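Local coordinates for protein O-methyltransferase family 2 (Planctopirus limnophila, PDB 5I2H) that probably transfers methyl groups from S-adenosyl-L-methionine to hydroxyl oxygens of small molecules, and binds the flavone apigenin, at residues F43-L46 against P50-L53. Sequence-based numbering, arbitrary orientation.
Sequences FDIL and PLSL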
loop_
_atom_site.group_PDB
_atom_site.type_symbol
_atom_site.label_atom_id
_atom_site.label_comp_id
_atom_site.label_asym_id
_atom_site.label_seq_id
_atom_site.Cartn_x
_atom_site.Cartn_y
_atom_site.Cartn_z
ATOM N N PHE A 43 11.224 13.822 -9.738
ATOM C CA PHE A 43 10.483 15.061 -9.497
ATOM C C PHE A 43 11.370 16.276 -9.685
ATOM O O PHE A 43 10.943 17.275 -10.273
ATOM C CB PHE A 43 9.872 15.019 -8.103
ATOM C CG PHE A 43 9.031 13.789 -7.891
ATOM C CD1 PHE A 43 7.822 13.651 -8.564
ATOM C CD2 PHE A 43 9.498 12.740 -7.113
ATOM C CE1 PHE A 43 7.048 12.489 -8.418
ATOM C CE2 PHE A 43 8.744 11.571 -6.976
ATOM C CZ PHE A 43 7.511 11.457 -7.621
ATOM N N ASP A 44 12.622 16.182 -9.251
ATOM C CA ASP A 44 13.525 17.295 -9.481
ATOM C C ASP A 44 13.771 17.491 -10.973
ATOM O O ASP A 44 13.905 18.636 -11.440
ATOM C CB ASP A 44 14.826 17.062 -8.715
ATOM C CG ASP A 44 14.637 17.090 -7.196
ATOM O OD1 ASP A 44 13.863 17.922 -6.695
ATOM O OD2 ASP A 44 15.249 16.253 -6.501
ATOM N N ILE A 45 13.809 16.399 -11.744
ATOM C CA ILE A 45 14.014 16.529 -13.182
ATOM C C ILE A 45 12.801 17.180 -13.842
ATOM O O ILE A 45 12.923 18.164 -14.580
ATOM C CB ILE A 45 14.335 15.162 -13.799
ATOM C CG1 ILE A 45 15.734 14.727 -13.360
ATOM C CG2 ILE A 45 14.191 15.216 -15.321
ATOM C CD1 ILE A 45 16.079 13.299 -13.725
ATOM N N LEU A 46 11.604 16.663 -13.564
ATOM C CA LEU A 46 10.439 17.176 -14.270
ATOM C C LEU A 46 10.039 18.565 -13.790
ATOM O O LEU A 46 9.382 19.308 -14.537
ATOM C CB LEU A 46 9.285 16.182 -14.139
ATOM C CG LEU A 46 9.389 14.979 -15.092
ATOM C CD1 LEU A 46 8.385 13.930 -14.673
ATOM C CD2 LEU A 46 9.117 15.373 -16.534
ATOM N N PRO A 50 8.240 20.224 -18.350
ATOM C CA PRO A 50 7.598 18.999 -18.835
ATOM C C PRO A 50 8.457 18.345 -19.912
ATOM O O PRO A 50 9.181 19.017 -20.647
ATOM C CB PRO A 50 6.255 19.488 -19.396
ATOM C CG PRO A 50 6.077 20.857 -18.909
ATOM C CD PRO A 50 7.420 21.421 -18.580
ATOM N N LEU A 51 8.367 17.018 -20.008
ATOM C CA LEU A 51 9.116 16.254 -20.998
ATOM C C LEU A 51 8.224 15.225 -21.667
ATOM O O LEU A 51 7.326 14.660 -21.039
ATOM C CB LEU A 51 10.293 15.495 -20.386
ATOM C CG LEU A 51 11.369 16.283 -19.686
ATOM C CD1 LEU A 51 12.320 15.328 -19.036
ATOM C CD2 LEU A 51 12.120 17.208 -20.707
ATOM N N SER A 52 8.517 14.955 -22.936
ATOM C CA SER A 52 7.927 13.817 -23.617
ATOM C C SER A 52 8.391 12.516 -22.974
ATOM O O SER A 52 9.419 12.460 -22.282
ATOM C CB SER A 52 8.329 13.804 -25.094
ATOM O OG SER A 52 9.635 13.276 -25.238
ATOM N N LEU A 53 7.619 11.453 -23.219
ATOM C CA LEU A 53 8.006 10.144 -22.704
ATOM C C LEU A 53 9.379 9.746 -23.225
ATOM O O LEU A 53 10.217 9.234 -22.472
ATOM C CB LEU A 53 6.963 9.100 -23.086
ATOM C CG LEU A 53 7.226 7.717 -22.507
ATOM C CD1 LEU A 53 6.825 7.653 -21.024
ATOM C CD2 LEU A 53 6.511 6.673 -23.322
#
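L51 packs on L46 and I45 in a small contact, made mainly by apolar side chains, between helix 42-48 and the connection that leads from it into helix 53-60. Branch CD2 of L46 does most of the touching: it lies 4.0 Å from L51 CG, the two leucine side chains meeting at a slant, and it also comes within 3.9 Å of the backbone, at L51 N. The CB of L46 is not itself aimed at the connection. With its CG anti to the carbonyl carbon (chi1 -79°), the side chain reaches across so that the CD2 methyl ends beside L51. On the L51 side, CD1 touches both helix residues, 4.1 Å from L46 CD2 and 4.2 Å from I45 CG2. I45 meets it roughly at right angles, and uses its short branch, CG2, which stands anti to the backbone N. These residues belong to the dimerisation domain of the O-methyltransferase family, which is grouped with the helix-turn-helix domains; here the successive helices 42-48 and 53-60 meet through apolar side chains beside the segment that joins them. L56 and L60 of the second helix touch L51 and I45 respectively, while L90 of strand 88-90 lies against L46. Backbone hydrogen bonding between L51 and I88 ties the connection to that same strand. P50 approaches the first helix through its backbone, with P50 N 4.1 Å from L46 O, and its CB points away from that helix. One residue beyond L51, S52 turns its side chain away too and serves as N-cap of helix 53-60, its OG hydrogen-bonded to the backbone N of E55.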